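Local coordinates for tail fiber protein (PDB 5W5P) that probably binds and degrades the capsular polysaccharide of the Acinetobacter host, as the trimeric tailspike of phage AM24, at residues V321-G326 / C351-G356; I274-G279 / V296-D301. All blocks are in the same frame, centred on the assembly; numbering follows the deposited sequence.

Interaction 1. Residues V321-G326 / C351-G356; sequences VFAKLG and CLIELG
Backbone hydrogen bonds join Val321-Gly326 to Cys351-Gly356 in parallel. Glu354 N gives a nearly straight bond of 2.7 Å to Ala323 O, at 162° at the hydrogen. Glu354 O takes Leu325 N at 2.7 Å. At the start, Leu352 O takes two N-H groups, that of Phe322 at 2.8 Å from N and, weakly, that of Ala323. At the far end Gly356 N closes the ladder on Gly326 O. Such in-register stacking of successive coils is that of a right-handed parallel beta-helix, the usual body of phage tailspikes, and the chain turns a corner at Phe322.

Lys324 and Glu354 form the polar contact on one face. Matching first torsions (chi1 166° and 167°) send both side chains the same way, and they run alongside each other. The salt bridge from Lys324 NZ to Glu354 OE2 is weak, at 3.2 Å. Asp299 is the stronger partner of Lys324. A water donates to Glu354 OE1 and is weakly held by Lys324 NZ.

The opposite face is apolar. Ile353 CG1 meets the edge of the Phe322 ring, 4.1 Å from CD2, and lies 4.2 Å from Ala323 CB. Trp316 and Phe338 pack edge-to-face with Phe322. Leu325 CD1 touches Leu355 CD2 at 3.9 Å.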
ATOM      1  N   VAL A 321      15.570  -5.916 -15.857  1.00 41.79           N
ATOM      2  CA  VAL A 321      15.177  -4.594 -15.385  1.00 42.31           C
ATOM      3  C   VAL A 321      13.693  -4.623 -15.042  1.00 41.96           C
ATOM      4  O   VAL A 321      12.851  -4.935 -15.893  1.00 39.80           O
ATOM      5  CB  VAL A 321      15.491  -3.519 -16.436  1.00 42.78           C
ATOM      6  CG1 VAL A 321      14.813  -2.196 -16.079  1.00 38.37           C
ATOM      7  CG2 VAL A 321      16.992  -3.332 -16.563  1.00 36.86           C
ATOM      8  N   PHE A 322      13.366  -4.304 -13.785  1.00 41.46           N
ATOM      9  CA  PHE A 322      11.978  -4.383 -13.344  1.00 38.85           C
ATOM     10  C   PHE A 322      11.126  -3.268 -13.939  1.00 39.79           C
ATOM     11  O   PHE A 322       9.925  -3.464 -14.171  1.00 39.62           O
ATOM     12  CB  PHE A 322      11.903  -4.347 -11.817  1.00 33.47           C
ATOM     13  CG  PHE A 322      10.500  -4.225 -11.287  1.00 35.47           C
ATOM     14  CD1 PHE A 322       9.602  -5.278 -11.422  1.00 38.55           C
ATOM     15  CD2 PHE A 322      10.075  -3.058 -10.668  1.00 35.37           C
ATOM     16  CE1 PHE A 322       8.305  -5.174 -10.946  1.00 41.06           C
ATOM     17  CE2 PHE A 322       8.779  -2.940 -10.191  1.00 39.15           C
ATOM     18  CZ  PHE A 322       7.892  -3.999 -10.329  1.00 43.94           C
ATOM     19  N   ALA A 323      11.713  -2.097 -14.178  1.00 36.40           N
ATOM     20  CA  ALA A 323      10.925  -0.973 -14.676  1.00 37.00           C
ATOM     21  C   ALA A 323      11.865   0.030 -15.332  1.00 40.59           C
ATOM     22  O   ALA A 323      12.684   0.657 -14.653  1.00 44.95           O
ATOM     23  CB  ALA A 323      10.124  -0.328 -13.562  1.00 37.19           C
ATOM     24  N   LYS A 324      11.738   0.193 -16.643  1.00 40.03           N
ATOM     25  CA  LYS A 324      12.479   1.210 -17.369  1.00 39.80           C
ATOM     26  C   LYS A 324      11.399   2.217 -17.776  1.00 41.96           C
ATOM     27  O   LYS A 324      10.679   2.038 -18.762  1.00 38.71           O
ATOM     28  CB  LYS A 324      13.236   0.633 -18.564  1.00 38.71           C
ATOM     29  CG  LYS A 324      13.762   1.670 -19.573  1.00 43.05           C
ATOM     30  CD  LYS A 324      14.538   1.093 -20.780  1.00 37.31           C
ATOM     31  CE  LYS A 324      15.669   2.018 -21.185  1.00 38.77           C
ATOM     32  NZ  LYS A 324      15.098   3.172 -21.931  1.00 41.54           N
ATOM     33  N   LEU A 325      11.262   3.269 -16.979  1.00 43.09           N
ATOM     34  CA  LEU A 325      10.208   4.255 -17.146  1.00 38.96           C
ATOM     35  C   LEU A 325      10.774   5.582 -17.637  1.00 41.08           C
ATOM     36  O   LEU A 325      11.951   5.904 -17.425  1.00 42.48           O
ATOM     37  CB  LEU A 325       9.465   4.481 -15.820  1.00 34.80           C
ATOM     38  CG  LEU A 325       8.951   3.208 -15.150  1.00 37.59           C
ATOM     39  CD1 LEU A 325       8.285   3.522 -13.801  1.00 34.66           C
ATOM     40  CD2 LEU A 325       7.981   2.468 -16.063  1.00 39.22           C
ATOM     41  N   GLY A 326       9.904   6.351 -18.293  1.00 39.44           N
ATOM     42  CA  GLY A 326      10.188   7.727 -18.649  1.00 36.92           C
ATOM     43  C   GLY A 326       9.935   8.653 -17.479  1.00 39.14           C
ATOM     44  O   GLY A 326      10.095   8.280 -16.311  1.00 39.38           O
ATOM     45  N   CYS A 351      20.846  -1.253 -13.603  1.00 37.96           N
ATOM     46  CA  CYS A 351      19.890  -0.765 -12.624  1.00 36.89           C
ATOM     47  C   CYS A 351      18.677  -1.684 -12.622  1.00 37.62           C
ATOM     48  O   CYS A 351      18.397  -2.368 -13.610  1.00 37.31           O
ATOM     49  CB  CYS A 351      19.474   0.682 -12.915  1.00 41.28           C
ATOM     50  SG  CYS A 351      18.449   0.916 -14.382  1.00 44.52           S
ATOM     51  N   LEU A 352      17.974  -1.704 -11.490  1.00 35.49           N
ATOM     52  CA  LEU A 352      16.709  -2.418 -11.399  1.00 34.99           C
ATOM     53  C   LEU A 352      15.549  -1.572 -11.899  1.00 43.25           C
ATOM     54  O   LEU A 352      14.591  -2.109 -12.468  1.00 44.37           O
ATOM     55  CB  LEU A 352      16.452  -2.843  -9.954  1.00 34.70           C
ATOM     56  CG  LEU A 352      17.031  -4.205  -9.579  1.00 39.35           C
ATOM     57  CD1 LEU A 352      16.922  -4.424  -8.086  1.00 40.55           C
ATOM     58  CD2 LEU A 352      16.315  -5.315 -10.353  1.00 35.26           C
ATOM     59  N   ILE A 353      15.616  -0.260 -11.691  1.00 38.84           N
ATOM     60  CA  ILE A 353      14.574   0.661 -12.118  1.00 35.38           C
ATOM     61  C   ILE A 353      15.238   1.877 -12.747  1.00 38.30           C
ATOM     62  O   ILE A 353      16.201   2.422 -12.199  1.00 42.20           O
ATOM     63  CB  ILE A 353      13.663   1.088 -10.950  1.00 34.44           C
ATOM     64  CG1 ILE A 353      12.863  -0.110 -10.435  1.00 35.66           C
ATOM     65  CG2 ILE A 353      12.732   2.215 -11.384  1.00 33.16           C
ATOM     66  CD1 ILE A 353      12.151   0.149  -9.130  1.00 37.38           C
ATOM     67  N   GLU A 354      14.738   2.287 -13.903  1.00 38.27           N
ATOM     68  CA  GLU A 354      15.139   3.527 -14.540  1.00 38.97           C
ATOM     69  C   GLU A 354      13.954   4.479 -14.525  1.00 41.82           C
ATOM     70  O   GLU A 354      12.838   4.089 -14.883  1.00 43.03           O
ATOM     71  CB  GLU A 354      15.616   3.281 -15.971  1.00 39.53           C
ATOM     72  CG  GLU A 354      15.743   4.548 -16.800  1.00 41.22           C
ATOM     73  CD  GLU A 354      16.137   4.268 -18.237  1.00 45.75           C
ATOM     74  OE1 GLU A 354      17.164   3.589 -18.456  1.00 45.09           O
ATOM     75  OE2 GLU A 354      15.416   4.726 -19.151  1.00 49.77           O
ATOM     76  N   LEU A 355      14.192   5.711 -14.086  1.00 43.51           N
ATOM     77  CA  LEU A 355      13.199   6.772 -14.106  1.00 42.68           C
ATOM     78  C   LEU A 355      13.706   7.913 -14.977  1.00 44.97           C
ATOM     79  O   LEU A 355      14.866   7.942 -15.398  1.00 43.89           O
ATOM     80  CB  LEU A 355      12.892   7.286 -12.690  1.00 34.07           C
ATOM     81  CG  LEU A 355      12.482   6.251 -11.639  1.00 40.47           C
ATOM     82  CD1 LEU A 355      12.280   6.905 -10.271  1.00 34.49           C
ATOM     83  CD2 LEU A 355      11.226   5.475 -12.076  1.00 33.22           C
ATOM     84  N   GLY A 356      12.816   8.861 -15.251  1.00 48.11           N
ATOM     85  CA  GLY A 356      13.236  10.096 -15.873  1.00 47.47           C
ATOM     86  C   GLY A 356      13.833  11.058 -14.864  1.00 46.31           C
ATOM     87  O   GLY A 356      13.404  11.132 -13.713  1.00 46.91           O
TER
HETATM   88  O   HOH W   1      18.076   4.445 -20.879  1.00 42.84           O
HETATM   89  O   HOH W   2      13.960   6.807 -18.412  1.00 38.06           O

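Interaction 2. Residues I274-G279 / V296-D301; sequences IDSKRG and VYLDGD
Leu298 reaches across to Ile274 and Ser276 from the neighbouring strand. The side chains of Leu298 and Ile274 cross at a slant, and Leu298 CD2 lies 3.8 Å from Ile274 CG2. The same methyl packs against Ser276 CB at 3.7 Å, and it also approaches Arg278 O. CD2 makes the closer contacts, while CD1 lies toward Gly279. Val296 adds CG1 on this apolar face, 4.2 Å from Ile274 CB. Val282 and Val284 of strand 279-285 pack against Ile274 within the coil.

Tyr297 and Asp275 lie on the other face. The Tyr297 ring leads away from the contact, and its OH bonds to Asp345. Asp275 forms a salt bridge with Arg244. Beneath these side chains the backbones are paired in parallel. Tyr297 N donates to Ile274 O at 3.0 Å, and Ser276 N to Tyr297 O at 3.1 Å. These strands belong to successive rungs of the beta-helix.

Beyond the strands both segments leave the sheet. Gly300 N bonds to Lys277 O at 2.9 Å, with a bent angle of 131° at the hydrogen. Gly300 has no side chain, and this lets the Lys277 carbonyl sit close to it. Lys277 bends at chi2 (-66°), and its side chain crosses that of Asp299 at a slant. Lys277 CD is 3.4 Å from Asp299 OD1, and NZ makes a weak salt bridge to the same oxygen at 3.3 Å. Asp299 OD2 is taken by Lys324, its stronger partner. Asp299 thus lies between two lysines, one for each carboxylate oxygen, which would be expected to stabilise its negative charge. Lys277 is exposed, so solvent probably weakens its share.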
ATOM      1  N   ILE A 274       4.740  -4.981 -19.312  1.00 37.55           N
ATOM      2  CA  ILE A 274       4.095  -3.961 -20.128  1.00 37.03           C
ATOM      3  C   ILE A 274       5.128  -3.433 -21.112  1.00 37.60           C
ATOM      4  O   ILE A 274       6.258  -3.118 -20.725  1.00 36.86           O
ATOM      5  CB  ILE A 274       3.521  -2.814 -19.273  1.00 35.63           C
ATOM      6  CG1 ILE A 274       2.439  -3.342 -18.329  1.00 33.51           C
ATOM      7  CG2 ILE A 274       2.972  -1.707 -20.161  1.00 34.81           C
ATOM      8  CD1 ILE A 274       1.755  -2.253 -17.523  1.00 34.14           C
ATOM      9  N   ASP A 275       4.745  -3.346 -22.383  1.00 38.94           N
ATOM     10  CA  ASP A 275       5.640  -2.905 -23.451  1.00 41.04           C
ATOM     11  C   ASP A 275       4.976  -1.741 -24.183  1.00 42.02           C
ATOM     12  O   ASP A 275       4.127  -1.958 -25.053  1.00 42.94           O
ATOM     13  CB  ASP A 275       5.953  -4.060 -24.398  1.00 42.39           C
ATOM     14  CG  ASP A 275       6.956  -3.684 -25.464  1.00 45.38           C
ATOM     15  OD1 ASP A 275       6.924  -4.295 -26.554  1.00 47.75           O
ATOM     16  OD2 ASP A 275       7.779  -2.782 -25.209  1.00 46.76           O
ATOM     17  N   SER A 276       5.357  -0.515 -23.835  1.00 39.38           N
ATOM     18  CA  SER A 276       4.800   0.668 -24.482  1.00 38.12           C
ATOM     19  C   SER A 276       5.738   1.852 -24.230  1.00 41.21           C
ATOM     20  O   SER A 276       6.899   1.669 -23.850  1.00 45.37           O
ATOM     21  CB  SER A 276       3.369   0.924 -23.983  1.00 35.81           C
ATOM     22  OG  SER A 276       2.747   1.933 -24.753  1.00 41.69           O
ATOM     23  N   LYS A 277       5.234   3.067 -24.449  1.00 41.11           N
ATOM     24  CA  LYS A 277       6.005   4.282 -24.230  1.00 40.64           C
ATOM     25  C   LYS A 277       5.308   5.286 -23.325  1.00 39.78           C
ATOM     26  O   LYS A 277       5.928   6.288 -22.954  1.00 38.70           O
ATOM     27  CB  LYS A 277       6.323   4.966 -25.571  1.00 42.44           C
ATOM     28  CG  LYS A 277       7.185   4.131 -26.509  1.00 41.21           C
ATOM     29  CD  LYS A 277       8.572   3.925 -25.923  1.00 43.09           C
ATOM     30  CE  LYS A 277       9.547   3.373 -26.945  1.00 42.17           C
ATOM     31  NZ  LYS A 277      10.939   3.415 -26.413  1.00 43.01           N
ATOM     32  N   ARG A 278       4.057   5.050 -22.949  1.00 43.91           N
ATOM     33  CA  ARG A 278       3.279   6.012 -22.185  1.00 45.52           C
ATOM     34  C   ARG A 278       2.227   5.242 -21.399  1.00 48.05           C
ATOM     35  O   ARG A 278       1.775   4.177 -21.832  1.00 48.31           O
ATOM     36  CB  ARG A 278       2.647   7.061 -23.115  1.00 42.26           C
ATOM     37  CG  ARG A 278       1.823   8.126 -22.414  1.00 42.97           C
ATOM     38  CD  ARG A 278       2.501   9.484 -22.505  1.00 44.51           C
ATOM     39  NE  ARG A 278       1.664  10.590 -22.047  1.00 37.65           N
ATOM     40  CZ  ARG A 278       1.272  10.788 -20.790  1.00 41.35           C
ATOM     41  NH1 ARG A 278       0.514  11.840 -20.500  1.00 37.59           N
ATOM     42  NH2 ARG A 278       1.636   9.953 -19.824  1.00 37.36           N
ATOM     43  N   GLY A 279       1.857   5.772 -20.239  1.00 43.35           N
ATOM     44  CA  GLY A 279       0.924   5.080 -19.368  1.00 40.22           C
ATOM     45  C   GLY A 279       0.083   6.045 -18.568  1.00 44.25           C
ATOM     46  O   GLY A 279       0.511   7.158 -18.252  1.00 49.26           O
ATOM     47  N   VAL A 296       8.029  -3.433 -16.345  1.00 42.73           N
ATOM     48  CA  VAL A 296       7.201  -2.347 -16.860  1.00 40.00           C
ATOM     49  C   VAL A 296       8.089  -1.401 -17.658  1.00 40.83           C
ATOM     50  O   VAL A 296       8.872  -0.642 -17.086  1.00 43.46           O
ATOM     51  CB  VAL A 296       6.486  -1.599 -15.730  1.00 38.10           C
ATOM     52  CG1 VAL A 296       5.500  -0.598 -16.307  1.00 38.39           C
ATOM     53  CG2 VAL A 296       5.789  -2.581 -14.808  1.00 37.60           C
ATOM     54  N   TYR A 297       7.963  -1.440 -18.979  1.00 38.67           N
ATOM     55  CA  TYR A 297       8.686  -0.534 -19.864  1.00 36.40           C
ATOM     56  C   TYR A 297       7.700   0.513 -20.374  1.00 40.74           C
ATOM     57  O   TYR A 297       6.795   0.195 -21.157  1.00 44.34           O
ATOM     58  CB  TYR A 297       9.327  -1.291 -21.023  1.00 35.43           C
ATOM     59  CG  TYR A 297      10.683  -1.899 -20.727  1.00 38.03           C
ATOM     60  CD1 TYR A 297      10.867  -2.760 -19.648  1.00 39.26           C
ATOM     61  CD2 TYR A 297      11.777  -1.628 -21.543  1.00 36.61           C
ATOM     62  CE1 TYR A 297      12.108  -3.330 -19.386  1.00 37.47           C
ATOM     63  CE2 TYR A 297      13.016  -2.191 -21.292  1.00 38.46           C
ATOM     64  CZ  TYR A 297      13.176  -3.040 -20.214  1.00 39.29           C
ATOM     65  OH  TYR A 297      14.411  -3.599 -19.972  1.00 41.14           O
ATOM     66  N   LEU A 298       7.865   1.760 -19.908  1.00 38.74           N
ATOM     67  CA  LEU A 298       7.088   2.908 -20.371  1.00 40.83           C
ATOM     68  C   LEU A 298       8.058   4.088 -20.459  1.00 42.18           C
ATOM     69  O   LEU A 298       8.000   5.037 -19.683  1.00 39.80           O
ATOM     70  CB  LEU A 298       5.909   3.213 -19.440  1.00 40.21           C
ATOM     71  CG  LEU A 298       4.851   2.127 -19.220  1.00 38.60           C
ATOM     72  CD1 LEU A 298       4.003   2.438 -17.987  1.00 37.00           C
ATOM     73  CD2 LEU A 298       3.972   1.961 -20.457  1.00 34.42           C
ATOM     74  N   ASP A 299       8.981   4.025 -21.420  1.00 43.52           N
ATOM     75  CA  ASP A 299      10.129   4.926 -21.466  1.00 44.37           C
ATOM     76  C   ASP A 299      10.066   5.915 -22.630  1.00 43.17           C
ATOM     77  O   ASP A 299      11.086   6.241 -23.241  1.00 39.75           O
ATOM     78  CB  ASP A 299      11.430   4.130 -21.517  1.00 44.44           C
ATOM     79  CG  ASP A 299      11.428   3.062 -22.599  1.00 42.09           C
ATOM     80  OD1 ASP A 299      10.369   2.835 -23.226  1.00 37.26           O
ATOM     81  OD2 ASP A 299      12.497   2.456 -22.827  1.00 39.49           O
ATOM     82  N   GLY A 300       8.873   6.416 -22.942  1.00 44.51           N
ATOM     83  CA  GLY A 300       8.745   7.474 -23.921  1.00 41.27           C
ATOM     84  C   GLY A 300       9.245   8.808 -23.390  1.00 41.76           C
ATOM     85  O   GLY A 300       9.533   8.982 -22.206  1.00 40.82           O
ATOM     86  N   ASP A 301       9.342   9.779 -24.300  1.00 46.53           N
ATOM     87  CA  ASP A 301       9.902  11.087 -23.988  1.00 46.39           C
ATOM     88  C   ASP A 301       8.855  12.094 -23.518  1.00 44.10           C
ATOM     89  O   ASP A 301       9.137  13.296 -23.492  1.00 44.20           O
ATOM     90  CB  ASP A 301      10.649  11.642 -25.206  1.00 49.61           C
ATOM     91  CG  ASP A 301      11.966  10.938 -25.453  1.00 51.93           C
ATOM     92  OD1 ASP A 301      12.450  10.257 -24.529  1.00 54.59           O
ATOM     93  OD2 ASP A 301      12.521  11.063 -26.563  1.00 54.55           O
TER

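In the fold
Both interactions lie in the same parallel sheet of the beta-helix. Interaction 2 pairs strands 272-276 and 294-298, and interaction 1 pairs strands 321-328 and 353-354. Strands 294-298 and 321-328 are neighbours, so the two contacts run on through successive rungs. They meet at the backbone, where Gly326 N probably bonds to Leu298 O, and Leu325 packs on Val296 and Leu298. Interaction 1 is almost wholly buried. Its acid, Glu354, is buried too. Interaction 2 has a buried apolar face but ends in turns where Lys277 is exposed. No other chain touches either contact.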